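Local coordinates for protein 4-alpha-glucanotransferase (Corynebacterium glutamicum, PDB 5B68) that belongs to the amylomaltases (disproportionating enzymes), enzymes built on a TIM-type (beta/alpha)8 barrel and, in this protein, carrying an N-terminal beta-sandwich domain, at residues Y185-T190 with V685-L690; L201-S206 with Q371-D376; G212-L217 with G378-I383; Q366-Q371 with L451-G456. All coordinates share one frame; numbering follows the deposited sequence.

Interaction 1: Y185-T190 with V685-L690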
# COMPACT_ATOMS: atom_id res chain seq x y z
N TYR A 185 -14.25 -6.85 -2.57
CA TYR A 185 -15.50 -6.06 -2.85
C TYR A 185 -16.29 -6.75 -4.01
O TYR A 185 -17.50 -6.64 -4.10
CB TYR A 185 -15.15 -4.60 -3.27
CG TYR A 185 -14.13 -4.47 -4.34
CD1 TYR A 185 -14.50 -4.58 -5.70
CD2 TYR A 185 -12.78 -4.33 -4.06
CE1 TYR A 185 -13.59 -4.53 -6.68
CE2 TYR A 185 -11.82 -4.29 -5.07
CZ TYR A 185 -12.26 -4.41 -6.38
OH TYR A 185 -11.38 -4.40 -7.41
N SER A 186 -15.57 -7.44 -4.88
CA SER A 186 -16.19 -8.07 -6.05
C SER A 186 -16.69 -9.49 -5.82
O SER A 186 -17.34 -10.03 -6.72
CB SER A 186 -15.23 -8.11 -7.25
OG SER A 186 -14.18 -9.09 -7.13
N VAL A 187 -16.39 -10.08 -4.67
CA VAL A 187 -16.77 -11.45 -4.39
C VAL A 187 -17.89 -11.49 -3.38
O VAL A 187 -17.75 -11.01 -2.28
CB VAL A 187 -15.60 -12.25 -3.80
CG1 VAL A 187 -15.94 -13.72 -3.71
CG2 VAL A 187 -14.36 -12.05 -4.62
N ARG A 188 -18.99 -12.10 -3.76
CA ARG A 188 -20.19 -12.09 -2.97
C ARG A 188 -20.55 -13.48 -2.48
O ARG A 188 -20.28 -14.47 -3.13
CB ARG A 188 -21.35 -11.54 -3.80
CG ARG A 188 -21.34 -10.04 -4.01
CD ARG A 188 -20.49 -9.61 -5.19
NE ARG A 188 -20.99 -10.13 -6.45
CZ ARG A 188 -21.93 -9.56 -7.20
NH1 ARG A 188 -22.52 -8.45 -6.81
NH2 ARG A 188 -22.29 -10.12 -8.33
N SER A 189 -21.15 -13.52 -1.31
CA SER A 189 -21.85 -14.68 -0.78
C SER A 189 -23.34 -14.46 -0.99
O SER A 189 -23.74 -13.45 -1.50
CB SER A 189 -21.55 -14.87 0.70
OG SER A 189 -22.14 -13.87 1.48
N THR A 190 -24.15 -15.42 -0.59
CA THR A 190 -25.59 -15.25 -0.69
C THR A 190 -26.06 -14.06 0.15
O THR A 190 -26.98 -13.38 -0.23
CB THR A 190 -26.34 -16.50 -0.25
OG1 THR A 190 -25.98 -16.81 1.09
CG2 THR A 190 -25.96 -17.64 -1.11
N VAL A 685 -20.37 -15.98 -9.64
CA VAL A 685 -19.98 -17.14 -8.84
C VAL A 685 -19.93 -16.71 -7.37
O VAL A 685 -19.06 -15.89 -7.03
CB VAL A 685 -18.59 -17.65 -9.26
CG1 VAL A 685 -18.23 -18.88 -8.43
CG2 VAL A 685 -18.62 -17.97 -10.77
N LEU A 686 -20.84 -17.24 -6.56
CA LEU A 686 -20.84 -16.98 -5.14
C LEU A 686 -19.76 -17.76 -4.41
O LEU A 686 -19.39 -18.86 -4.85
CB LEU A 686 -22.17 -17.23 -4.48
CG LEU A 686 -23.38 -16.45 -5.05
CD1 LEU A 686 -24.66 -16.88 -4.32
CD2 LEU A 686 -23.20 -14.94 -4.93
N ILE A 687 -19.40 -17.28 -3.20
CA ILE A 687 -18.41 -18.04 -2.39
C ILE A 687 -18.89 -19.46 -2.14
O ILE A 687 -18.11 -20.44 -2.18
CB ILE A 687 -18.12 -17.35 -1.06
CG1 ILE A 687 -17.39 -16.07 -1.33
CG2 ILE A 687 -17.29 -18.26 -0.13
CD1 ILE A 687 -17.36 -15.07 -0.18
N GLU A 688 -20.20 -19.59 -1.95
CA GLU A 688 -20.82 -20.87 -1.59
C GLU A 688 -20.68 -21.90 -2.69
O GLU A 688 -20.67 -23.09 -2.42
CB GLU A 688 -22.30 -20.69 -1.22
CG GLU A 688 -22.51 -20.13 0.18
CD GLU A 688 -22.50 -18.62 0.20
OE1 GLU A 688 -22.25 -17.95 -0.84
OE2 GLU A 688 -22.77 -18.14 1.29
N SER A 689 -20.57 -21.43 -3.92
CA SER A 689 -20.48 -22.28 -5.06
C SER A 689 -19.11 -22.54 -5.54
O SER A 689 -18.97 -23.21 -6.57
CB SER A 689 -21.13 -21.59 -6.24
OG SER A 689 -22.47 -21.43 -5.94
N LEU A 690 -18.09 -21.91 -4.94
CA LEU A 690 -16.77 -21.99 -5.55
C LEU A 690 -16.26 -23.38 -5.76
O LEU A 690 -15.66 -23.70 -6.82
CB LEU A 690 -15.73 -21.26 -4.68
CG LEU A 690 -15.68 -19.74 -4.94
CD1 LEU A 690 -14.86 -19.07 -3.84
CD2 LEU A 690 -15.00 -19.41 -6.24
O HOH W 1 -19.05 -13.33 -6.12
O HOH W 2 -24.09 -16.48 2.77

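Interaction 2: L201-S206 with Q371-D376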
# COMPACT_ATOMS: atom_id res chain seq x y z
N LEU A 201 -14.79 -12.00 3.51
CA LEU A 201 -13.32 -12.12 3.60
C LEU A 201 -12.92 -13.38 4.35
O LEU A 201 -12.09 -14.22 3.89
CB LEU A 201 -12.71 -10.87 4.24
CG LEU A 201 -11.20 -10.85 4.46
CD1 LEU A 201 -10.52 -10.97 3.13
CD2 LEU A 201 -10.81 -9.57 5.17
N GLY A 202 -13.45 -13.52 5.55
CA GLY A 202 -13.13 -14.68 6.36
C GLY A 202 -13.66 -16.01 5.80
O GLY A 202 -12.97 -17.02 5.85
N ASN A 203 -14.83 -15.96 5.18
CA ASN A 203 -15.49 -17.11 4.55
C ASN A 203 -14.62 -17.58 3.38
O ASN A 203 -14.25 -18.75 3.34
CB ASN A 203 -16.88 -16.67 4.05
CG ASN A 203 -17.75 -17.85 3.56
OD1 ASN A 203 -17.31 -19.03 3.54
ND2 ASN A 203 -18.97 -17.52 3.11
N LEU A 204 -14.29 -16.66 2.48
CA LEU A 204 -13.44 -16.96 1.30
C LEU A 204 -12.12 -17.54 1.80
O LEU A 204 -11.64 -18.55 1.23
CB LEU A 204 -13.23 -15.78 0.43
CG LEU A 204 -12.42 -15.93 -0.86
CD1 LEU A 204 -13.01 -17.00 -1.74
CD2 LEU A 204 -12.28 -14.62 -1.55
N ALA A 205 -11.50 -16.94 2.81
CA ALA A 205 -10.20 -17.47 3.29
C ALA A 205 -10.35 -18.90 3.72
O ALA A 205 -9.52 -19.76 3.33
CB ALA A 205 -9.62 -16.67 4.45
N SER A 206 -11.44 -19.17 4.44
CA SER A 206 -11.61 -20.53 5.00
C SER A 206 -11.83 -21.50 3.84
O SER A 206 -11.35 -22.63 3.90
CB SER A 206 -12.69 -20.62 6.09
OG SER A 206 -13.94 -20.47 5.48
N GLN A 371 -9.37 -12.77 10.10
CA GLN A 371 -8.03 -13.33 10.19
C GLN A 371 -8.05 -14.58 11.04
O GLN A 371 -7.36 -15.52 10.76
CB GLN A 371 -7.01 -12.32 10.73
CG GLN A 371 -5.66 -12.91 11.09
CD GLN A 371 -4.83 -13.28 9.89
OE1 GLN A 371 -5.32 -13.31 8.79
NE2 GLN A 371 -3.58 -13.58 10.11
N LYS A 372 -8.83 -14.57 12.10
CA LYS A 372 -8.92 -15.75 12.94
C LYS A 372 -9.50 -16.94 12.18
O LYS A 372 -9.06 -18.04 12.32
CB LYS A 372 -9.77 -15.46 14.17
CG LYS A 372 -9.83 -16.58 15.18
CD LYS A 372 -10.55 -16.11 16.43
CE LYS A 372 -10.37 -17.09 17.56
NZ LYS A 372 -10.88 -18.42 17.18
N ARG A 373 -10.48 -16.66 11.36
CA ARG A 373 -11.08 -17.69 10.55
C ARG A 373 -10.07 -18.27 9.59
O ARG A 373 -9.99 -19.46 9.41
CB ARG A 373 -12.16 -17.07 9.71
CG ARG A 373 -13.52 -17.12 10.34
CD ARG A 373 -14.32 -18.14 9.58
NE ARG A 373 -15.45 -17.58 8.88
CZ ARG A 373 -16.25 -18.31 8.11
NH1 ARG A 373 -17.27 -17.77 7.51
NH2 ARG A 373 -16.00 -19.60 7.97
N ALA A 374 -9.31 -17.39 8.97
CA ALA A 374 -8.31 -17.84 8.01
C ALA A 374 -7.27 -18.74 8.65
O ALA A 374 -6.90 -19.78 8.14
CB ALA A 374 -7.65 -16.66 7.35
N VAL A 375 -6.76 -18.34 9.81
CA VAL A 375 -5.72 -19.06 10.45
C VAL A 375 -6.29 -20.37 11.07
O VAL A 375 -5.63 -21.39 11.05
CB VAL A 375 -5.12 -18.21 11.56
CG1 VAL A 375 -4.18 -19.04 12.44
CG2 VAL A 375 -4.31 -17.08 10.94
N ASP A 376 -7.50 -20.33 11.61
CA ASP A 376 -8.10 -21.56 12.17
C ASP A 376 -8.44 -22.58 11.07
O ASP A 376 -8.51 -23.78 11.34
CB ASP A 376 -9.34 -21.23 12.98
CG ASP A 376 -9.03 -20.56 14.35
OD1 ASP A 376 -7.87 -20.54 14.84
OD2 ASP A 376 -10.02 -20.02 14.91

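Interaction 3: G212-L217 with G378-I383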
# COMPACT_ATOMS: atom_id res chain seq x y z
N GLY A 212 -5.46 -25.83 0.07
CA GLY A 212 -4.04 -25.64 0.19
C GLY A 212 -3.51 -24.22 0.31
O GLY A 212 -2.36 -24.06 0.49
N ALA A 213 -4.35 -23.20 0.10
CA ALA A 213 -3.88 -21.84 0.16
C ALA A 213 -3.41 -21.50 1.56
O ALA A 213 -4.12 -21.79 2.52
CB ALA A 213 -5.02 -20.91 -0.25
N ASP A 214 -2.26 -20.83 1.67
CA ASP A 214 -1.72 -20.36 2.96
C ASP A 214 -1.93 -18.84 3.20
O ASP A 214 -1.73 -18.38 4.35
CB ASP A 214 -0.26 -20.74 3.13
CG ASP A 214 -0.10 -22.12 3.77
OD1 ASP A 214 -0.79 -22.36 4.78
OD2 ASP A 214 0.64 -22.98 3.21
N PHE A 215 -2.37 -18.12 2.18
CA PHE A 215 -2.75 -16.74 2.36
C PHE A 215 -3.86 -16.35 1.42
O PHE A 215 -4.07 -16.98 0.42
CB PHE A 215 -1.55 -15.82 2.18
CG PHE A 215 -0.96 -15.84 0.82
CD1 PHE A 215 -1.42 -14.99 -0.14
CD2 PHE A 215 0.08 -16.67 0.51
CE1 PHE A 215 -0.89 -14.99 -1.39
CE2 PHE A 215 0.62 -16.68 -0.75
CZ PHE A 215 0.14 -15.83 -1.70
N LEU A 216 -4.57 -15.29 1.78
CA LEU A 216 -5.53 -14.66 0.90
C LEU A 216 -5.14 -13.17 0.78
O LEU A 216 -5.30 -12.39 1.70
CB LEU A 216 -6.95 -14.79 1.45
CG LEU A 216 -8.01 -14.14 0.60
CD1 LEU A 216 -8.18 -14.87 -0.73
CD2 LEU A 216 -9.29 -14.12 1.39
N LEU A 217 -4.56 -12.85 -0.37
CA LEU A 217 -4.15 -11.46 -0.69
C LEU A 217 -5.35 -10.76 -1.19
O LEU A 217 -6.03 -11.24 -2.11
CB LEU A 217 -3.01 -11.45 -1.73
CG LEU A 217 -2.59 -10.19 -2.42
CD1 LEU A 217 -2.07 -9.17 -1.39
CD2 LEU A 217 -1.47 -10.39 -3.40
N GLY A 378 -6.33 -23.26 8.78
CA GLY A 378 -5.02 -23.81 8.45
C GLY A 378 -4.03 -22.91 7.75
O GLY A 378 -2.90 -23.32 7.44
N MET A 379 -4.41 -21.67 7.43
CA MET A 379 -3.47 -20.80 6.76
C MET A 379 -2.29 -20.43 7.66
O MET A 379 -2.47 -19.98 8.77
CB MET A 379 -4.16 -19.52 6.29
CG MET A 379 -5.18 -19.71 5.20
SD MET A 379 -5.54 -18.18 4.34
CE MET A 379 -6.19 -18.80 2.79
N SER A 380 -1.08 -20.61 7.14
CA SER A 380 0.15 -20.19 7.80
C SER A 380 0.32 -18.67 7.90
O SER A 380 0.90 -18.16 8.84
CB SER A 380 1.37 -20.86 7.19
OG SER A 380 1.73 -20.28 5.97
N ILE A 381 -0.13 -17.98 6.86
CA ILE A 381 -0.07 -16.53 6.81
C ILE A 381 -1.41 -15.88 7.11
O ILE A 381 -1.49 -15.06 7.99
CB ILE A 381 0.42 -16.09 5.42
CG1 ILE A 381 1.85 -16.54 5.23
CG2 ILE A 381 0.31 -14.59 5.23
CD1 ILE A 381 2.26 -16.65 3.79
N GLY A 382 -2.46 -16.30 6.44
CA GLY A 382 -3.74 -15.64 6.60
C GLY A 382 -4.00 -14.54 5.59
O GLY A 382 -3.61 -14.62 4.46
N ILE A 383 -4.74 -13.53 6.00
CA ILE A 383 -4.98 -12.40 5.14
C ILE A 383 -3.67 -11.69 4.89
O ILE A 383 -2.92 -11.45 5.81
CB ILE A 383 -5.96 -11.41 5.79
CG1 ILE A 383 -7.24 -12.12 6.23
CG2 ILE A 383 -6.26 -10.27 4.83
CD1 ILE A 383 -7.82 -13.03 5.19

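Interaction 4: Q366-Q371 with L451-G456. With SO4 (sulfate ion), chain F.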
# COMPACT_ATOMS: atom_id res chain seq x y z
N GLN A 366 -14.19 -7.01 13.08
CA GLN A 366 -14.62 -7.88 11.98
C GLN A 366 -13.41 -8.39 11.21
O GLN A 366 -13.40 -9.55 10.78
CB GLN A 366 -15.61 -7.19 11.04
CG GLN A 366 -16.96 -7.04 11.81
CD GLN A 366 -18.19 -6.84 10.97
OE1 GLN A 366 -18.18 -6.87 9.73
NE2 GLN A 366 -19.28 -6.50 11.67
N LEU A 367 -12.42 -7.52 11.07
CA LEU A 367 -11.14 -7.95 10.42
C LEU A 367 -10.38 -8.93 11.27
O LEU A 367 -9.80 -9.88 10.75
CB LEU A 367 -10.26 -6.75 10.17
CG LEU A 367 -10.54 -5.92 8.96
CD1 LEU A 367 -9.66 -4.69 8.94
CD2 LEU A 367 -10.21 -6.78 7.71
N ALA A 368 -10.35 -8.72 12.59
CA ALA A 368 -9.76 -9.72 13.47
C ALA A 368 -10.46 -11.07 13.33
O ALA A 368 -9.80 -12.09 13.31
CB ALA A 368 -9.84 -9.28 14.90
N ALA A 369 -11.78 -11.07 13.25
CA ALA A 369 -12.51 -12.34 13.15
C ALA A 369 -12.24 -13.02 11.81
O ALA A 369 -12.10 -14.25 11.78
CB ALA A 369 -13.99 -12.13 13.33
N ALA A 370 -12.09 -12.21 10.76
CA ALA A 370 -11.73 -12.77 9.45
C ALA A 370 -10.35 -13.44 9.52
O ALA A 370 -10.16 -14.55 8.97
CB ALA A 370 -11.74 -11.76 8.34
N GLN A 371 -9.37 -12.77 10.10
CA GLN A 371 -8.03 -13.33 10.19
C GLN A 371 -8.05 -14.58 11.04
O GLN A 371 -7.36 -15.52 10.76
CB GLN A 371 -7.01 -12.32 10.73
CG GLN A 371 -5.66 -12.91 11.09
CD GLN A 371 -4.83 -13.28 9.89
OE1 GLN A 371 -5.32 -13.31 8.79
NE2 GLN A 371 -3.58 -13.58 10.11
N LEU A 451 -1.07 -4.05 9.40
CA LEU A 451 -0.57 -5.35 9.79
C LEU A 451 -1.26 -6.01 10.98
O LEU A 451 -0.98 -7.13 11.29
CB LEU A 451 0.92 -5.27 10.08
CG LEU A 451 1.77 -5.15 8.82
CD1 LEU A 451 3.04 -4.37 9.09
CD2 LEU A 451 2.08 -6.52 8.25
N ARG A 452 -2.16 -5.30 11.64
CA ARG A 452 -2.67 -5.79 12.92
C ARG A 452 -3.38 -7.13 12.80
O ARG A 452 -3.23 -7.98 13.64
CB ARG A 452 -3.59 -4.78 13.58
CG ARG A 452 -3.81 -5.07 15.04
CD ARG A 452 -4.58 -3.96 15.71
NE ARG A 452 -3.74 -2.83 16.02
CZ ARG A 452 -2.83 -2.80 16.99
NH1 ARG A 452 -2.15 -1.70 17.19
NH2 ARG A 452 -2.62 -3.85 17.75
N HIS A 453 -4.16 -7.28 11.75
CA HIS A 453 -4.96 -8.48 11.56
C HIS A 453 -4.61 -9.14 10.25
O HIS A 453 -5.45 -9.67 9.58
CB HIS A 453 -6.43 -8.14 11.63
CG HIS A 453 -6.80 -7.45 12.89
ND1 HIS A 453 -6.60 -8.02 14.12
CD2 HIS A 453 -7.33 -6.23 13.11
CE1 HIS A 453 -7.01 -7.18 15.05
NE2 HIS A 453 -7.46 -6.09 14.46
N SER A 454 -3.34 -9.07 9.89
CA SER A 454 -2.90 -9.70 8.67
C SER A 454 -1.61 -10.46 8.92
O SER A 454 -0.92 -10.21 9.87
CB SER A 454 -2.73 -8.67 7.57
OG SER A 454 -1.67 -7.83 7.86
N GLY A 455 -1.35 -11.42 8.06
CA GLY A 455 -0.10 -12.17 8.14
C GLY A 455 0.98 -11.66 7.15
O GLY A 455 2.10 -12.20 7.05
N GLY A 456 0.62 -10.70 6.32
CA GLY A 456 1.53 -10.17 5.34
C GLY A 456 1.05 -8.86 4.79
O GLY A 456 -0.14 -8.49 4.95
S SO4 F . -0.21 -2.03 20.27
O1 SO4 F . -0.52 -1.37 21.56
O2 SO4 F . 1.11 -2.68 20.32
O3 SO4 F . -0.25 -0.95 19.21
O4 SO4 F . -1.15 -3.13 20.09
O HOH W 3 -7.84 -9.33 8.47

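Interaction 1: Y185-T190 with V685-L690
R188 O accepts the backbone N-H of I687, with I687 N 2.9 Å from R188 O. The bond bends to 150° at the hydrogen. The same oxygen is also met by a CA-H group: L686 CA lies 3.3 Å from R188 O. Water 1 adds a third link, accepting from R188 N and donating to V685 O. Both backbone groups of R188 are thus engaged by 685-687. The carboxylate of E688 makes the next grip. T190 N donates to E688 OE1 at 3.2 Å, on the syn side but 34° out of the carboxylate plane. A bend in the E688 chain at chi2 (87°) turns the carboxylate back against S189 and T190. Water 2 joins E688 OE2 to T190 OG1. Methyl groups close the same end, where T190 CG2 meets L686 CD1 at 3.5 Å and the two side chains cross at about a right angle. V187 CG1 rests 3.6 Å from I687 CG1. The polar ends of R188 and S189 are held elsewhere, by G194 O and by D200 and R249. The loop of 185-190 runs from strand 177-182 to helix 198-209. I687 packs on that helix at D200, N203 and V207. V187 and L690 pack on L650 of helix 650-654, and 685-690 leads into helix 694-702.

Interaction 2: L201-S206 with Q371-D376
R373 bends at chi2 (-107°) and again at chi3, and this swings its guanidinium across to G202 and N203. On the other helix, N203 has CG turned away from its own backbone N (chi1 -171°), which sets its amide alongside the guanidinium. The two side chains point the same way, with their planes nearly parallel. One face of the guanidinium lies over backbone: G202 C is 3.9 Å from R373 NE, and N203 CA is 3.5 Å from R373 NH1. N203 CB also comes within 3.7 Å of R373 NH1. S206 OG sits 3.3 Å from R373 NH2, but the angle is too poor for a hydrogen bond. The hydroxyl instead donates to N203 O, with S206 OG 2.8 Å from N203 O in its own helix. Helices 198-209 and 349-376 are neighbouring outer helices of the (beta/alpha)8 barrel, and they run almost parallel here, 8° apart. Small residues let the axes come within 8.0 Å. G202 faces R373 without a side chain, and A205 CB touches A374 CB at 3.5 Å. R373 is exposed to solvent and also touches a crystal neighbour, so its conformation may partly reflect the crystal. Toward the barrel, L201 and A205 pack on L216 and I383 of the strands beneath. L201 also packs on A370 of helix 349-376.

Interaction 3: G212-L217 with G378-I383
M379 lies along the other segment and fills the apolar centre. Its chain is extended beyond CG, which carries the methyl to A213 and L216: M379 CE is 3.9 Å from A213 CB and 4.3 Å from L216 CB. M379 SD passes 3.7 Å from F215 CA. V208 and A209 of helix 198-209 also touch M379. F215 points to the opposite face of the sheet from L216, and I381 lies beside it, with I381 CG2 3.8 Å from F215 CB. C647 and L645 of strand 645-649 receive F215 and I381 in turn. L216 and I383 share the face turned to helix 198-209. Outward from these side chains the backbones pair in parallel, F215 with G382 and L216 with I383. L216 N donates to G382 O at 2.9 Å, from above the carbonyl plane. D214 O accepts two consecutive N-H groups, I381 N and G382 N, each 3.0 Å from D214 O. At the polar edge, D214 OD1 takes S380 N at 3.0 Å on its anti side, 34° out of the carboxylate plane. D214 OD2 forms a salt bridge with R177, and S380 OG bonds to Y172. G378, in a Schellman motif, ends helix 349-376 just before this turn. The side chain of S380 is about 4 Å from a bound sulfate ion. D214 thus pins the turn before strand 382-387 through both its carbonyl and its carboxylate, and R177 probably stabilises the negative charge.

Interaction 4: Q366-Q371 with L451-G456
A368 CB sits over one face of the H453 ring in a CH-pi contact, 3.8 Å from the ring centroid and 24° off the normal. Its nearest ring atom is H453 CE1, 3.5 Å from A368 CB. R452 CG covers the opposite face, so the ring is sandwiched. L367 CB approaches obliquely, 4.2 Å from H453 CD2. Q371 adds its aliphatic part, with Q371 CB 3.3 Å from H453 O. Its chain then bends at chi2 (73°) and carries the amide along the turn, leaving Q371 NE2 3.7 Å from G455 N. No direct hydrogen bond joins the two segments. Water 3 bridges them instead, donating to both L367 O and H453 O. The second shell fixes the ring and the amide: H453 NE2 is bonded to D364 on the same helix as A368, and Q371 OE1 accepts from I383 N. R452 points elsewhere and grips a sulfate ion, with R452 NH1 2.9 Å from O3 and R452 NH2 2.9 Å from O4 of the sulfate. The contact belongs to the outer layer of a (beta/alpha)8 barrel: the loop between helix 441-452 and strand 456-459 packs on helix 349-376, which precedes the adjacent strand 382-387.

In the fold
Interactions 2, 3 and 4 form one cluster on the barrel wall. The centres of interactions 2 and 3 are about 8 Å apart, and those of 2 and 4 about 9 Å. Q371 belongs to both 2 and 4, and its amide also ties interaction 4 to interaction 3. G455 N lies 2.7 Å from I383 O, linking 3 and 4. Interaction 1 joins this cluster through helix 198-209: L690 CD1 is 3.5 Å from L204 CD1. Interaction 3 lies where its barrel strands begin, whereas active sites of TIM barrels lie at the C-terminal strand ends. The sulfates near S380 and R452 are probably from the crystallisation liquor.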